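Local coordinates for tail spike protein (Acinetobacter phage vB_AbaP_AS12, PDB 6EU4), which probably recognises and degrades the capsular polysaccharide of its Acinetobacter host as the trimeric receptor-binding tailspike of the phage, at residues E485-L490 with Y520-W525. Residues are numbered along the deposited sequence; the frame is centred on the assembly and turned at random.
Sequences ESITNL and YLVQQW
V522 meets the loop through one branch: its CG2 lies 4.3 Å from I487 CD1, a loose apolar touch. I487 reaches it because its CB points toward the strand and its chain runs on extended to CD1, while F513 and L482 also pack against the same side chain. Side chains along strand 520-526 alternate, V522 and Q524 facing the loop. Q523 turns to the other side, where its NE2 donates to the backbone O of Q524 at 3.0 Å and its OE1 accepts from W525 NE1 of a second subunit; the face bearing L521, Q523 and W525 meets neighbouring subunits of the trimer. Q524 comes back to the loop and carries the polar half of the contact. With CG anti to the backbone N (chi1 175°) and the chain extended beyond it, the amide is carried across to L490. NE2 donates to L490 O over 3.2 Å, nearly straight at 173°; the acceptor lies in the plane of the Q524 amide, but the donor stands above the carbonyl plane of L490. G495 O is a second acceptor for NE2. On the other branch, OE1 sits 3.8 Å from L490 CB. The same OE1 takes a bond from a water at 2.8 Å. That water also donates to I487 O at 2.7 Å and weakly accepts from L490 N. Q537, on the next strand, gives its NE2 to both Q524 OE1 and I487 O, doubling the water's link. The indole of W525 meets F540 of the third subunit. In this C-terminal sheet, beyond the parallel coils of the beta-helix, the buried Q524 amide thus has both its oxygen and its nitrogen engaged, which should fix its rotation; between the loop 485-490 and the strand, polar bonds outweigh the single apolar touch.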
loop_
_atom_site.group_PDB
_atom_site.type_symbol
_atom_site.label_atom_id
_atom_site.label_comp_id
_atom_site.label_asym_id
_atom_site.label_seq_id
_atom_site.Cartn_x
_atom_site.Cartn_y
_atom_site.Cartn_z
ATOM N N GLU A 485 15.122 -28.235 -32.378
ATOM C CA GLU A 485 15.513 -28.837 -31.116
ATOM C C GLU A 485 14.958 -30.247 -31.031
ATOM O O GLU A 485 14.003 -30.617 -31.724
ATOM C CB GLU A 485 15.066 -27.992 -29.909
ATOM C CG GLU A 485 13.662 -27.467 -29.951
ATOM C CD GLU A 485 13.394 -26.390 -28.879
ATOM O OE1 GLU A 485 13.639 -26.640 -27.677
ATOM O OE2 GLU A 485 12.925 -25.294 -29.247
ATOM N N SER A 486 15.590 -31.036 -30.174
ATOM C CA SER A 486 15.239 -32.435 -30.029
ATOM C C SER A 486 14.205 -32.619 -28.927
ATOM O O SER A 486 14.396 -32.157 -27.800
ATOM C CB SER A 486 16.474 -33.277 -29.711
ATOM O OG SER A 486 16.079 -34.574 -29.307
ATOM N N ILE A 487 13.123 -33.330 -29.248
ATOM C CA ILE A 487 12.136 -33.666 -28.226
ATOM C C ILE A 487 12.592 -34.825 -27.357
ATOM O O ILE A 487 11.923 -35.151 -26.375
ATOM C CB ILE A 487 10.770 -33.980 -28.870
ATOM C CG1 ILE A 487 10.878 -35.144 -29.854
ATOM C CG2 ILE A 487 10.216 -32.751 -29.548
ATOM C CD1 ILE A 487 9.491 -35.733 -30.226
ATOM N N THR A 488 13.731 -35.435 -27.671
ATOM C CA THR A 488 14.335 -36.422 -26.792
ATOM C C THR A 488 15.043 -35.783 -25.609
ATOM O O THR A 488 15.169 -36.424 -24.558
ATOM C CB THR A 488 15.293 -37.275 -27.615
ATOM O OG1 THR A 488 14.534 -37.940 -28.630
ATOM C CG2 THR A 488 16.025 -38.310 -26.757
ATOM N N ASN A 489 15.461 -34.527 -25.733
ATOM C CA ASN A 489 16.272 -33.861 -24.718
ATOM C C ASN A 489 15.515 -32.733 -24.023
ATOM O O ASN A 489 16.090 -31.687 -23.707
ATOM C CB ASN A 489 17.569 -33.338 -25.336
ATOM C CG ASN A 489 18.365 -34.427 -26.027
ATOM O OD1 ASN A 489 18.311 -35.592 -25.635
ATOM N ND2 ASN A 489 19.119 -34.049 -27.067
ATOM N N LEU A 490 14.223 -32.944 -23.747
ATOM C CA LEU A 490 13.393 -31.992 -23.014
ATOM C C LEU A 490 13.007 -32.513 -21.634
ATOM O O LEU A 490 12.058 -32.003 -21.021
ATOM C CB LEU A 490 12.130 -31.651 -23.813
ATOM C CG LEU A 490 12.347 -31.043 -25.196
ATOM C CD1 LEU A 490 11.010 -30.847 -25.924
ATOM C CD2 LEU A 490 13.078 -29.710 -25.085
ATOM N N TYR A 520 4.090 -31.717 -36.162
ATOM C CA TYR A 520 3.695 -32.504 -34.994
ATOM C C TYR A 520 3.040 -31.671 -33.905
ATOM O O TYR A 520 3.370 -30.499 -33.695
ATOM C CB TYR A 520 4.890 -33.190 -34.321
ATOM C CG TYR A 520 5.382 -34.448 -34.983
ATOM C CD1 TYR A 520 6.172 -34.395 -36.124
ATOM C CD2 TYR A 520 5.091 -35.693 -34.443
ATOM C CE1 TYR A 520 6.644 -35.551 -36.716
ATOM C CE2 TYR A 520 5.558 -36.847 -35.023
ATOM C CZ TYR A 520 6.328 -36.780 -36.158
ATOM O OH TYR A 520 6.789 -37.935 -36.753
ATOM N N LEU A 521 2.113 -32.311 -33.202
ATOM C CA LEU A 521 1.798 -31.998 -31.818
ATOM C C LEU A 521 2.300 -33.150 -30.964
ATOM O O LEU A 521 2.155 -34.314 -31.347
ATOM C CB LEU A 521 0.295 -31.812 -31.617
ATOM C CG LEU A 521 -0.295 -30.529 -32.190
ATOM C CD1 LEU A 521 -1.812 -30.588 -32.204
ATOM C CD2 LEU A 521 0.183 -29.350 -31.356
ATOM N N VAL A 522 2.905 -32.822 -29.823
ATOM C CA VAL A 522 3.446 -33.815 -28.900
ATOM C C VAL A 522 2.980 -33.465 -27.496
ATOM O O VAL A 522 3.132 -32.321 -27.050
ATOM C CB VAL A 522 4.985 -33.873 -28.946
ATOM C CG1 VAL A 522 5.510 -34.915 -27.944
ATOM C CG2 VAL A 522 5.489 -34.169 -30.365
ATOM N N GLN A 523 2.395 -34.433 -26.809
ATOM C CA GLN A 523 2.151 -34.327 -25.381
ATOM C C GLN A 523 3.303 -35.029 -24.683
ATOM O O GLN A 523 3.504 -36.229 -24.886
ATOM C CB GLN A 523 0.830 -34.971 -24.983
ATOM C CG GLN A 523 0.631 -35.097 -23.457
ATOM C CD GLN A 523 0.254 -33.767 -22.824
ATOM O OE1 GLN A 523 -0.766 -33.165 -23.164
ATOM N NE2 GLN A 523 1.084 -33.292 -21.905
ATOM N N GLN A 524 4.045 -34.293 -23.861
ATOM C CA GLN A 524 5.043 -34.898 -22.986
ATOM C C GLN A 524 4.471 -35.028 -21.579
ATOM O O GLN A 524 3.798 -34.122 -21.079
ATOM C CB GLN A 524 6.337 -34.080 -22.951
ATOM C CG GLN A 524 7.349 -34.637 -21.942
ATOM C CD GLN A 524 8.711 -34.017 -22.100
ATOM O OE1 GLN A 524 9.359 -34.206 -23.120
ATOM N NE2 GLN A 524 9.163 -33.276 -21.084
ATOM N N TRP A 525 4.701 -36.177 -20.960
ATOM C CA TRP A 525 4.434 -36.362 -19.547
ATOM C C TRP A 525 5.752 -36.583 -18.818
ATOM O O TRP A 525 6.730 -37.080 -19.389
ATOM C CB TRP A 525 3.527 -37.560 -19.301
ATOM C CG TRP A 525 2.095 -37.428 -19.746
ATOM C CD1 TRP A 525 1.082 -36.902 -19.031
ATOM C CD2 TRP A 525 1.518 -37.884 -20.986
ATOM N NE1 TRP A 525 -0.096 -36.975 -19.738
ATOM C CE2 TRP A 525 0.147 -37.573 -20.943
ATOM C CE3 TRP A 525 2.030 -38.503 -22.127
ATOM C CZ2 TRP A 525 -0.730 -37.901 -21.981
ATOM C CZ3 TRP A 525 1.159 -38.796 -23.172
ATOM C CH2 TRP A 525 -0.199 -38.501 -23.086
HETATM O O HOH W 1 11.864 -35.267 -23.649
#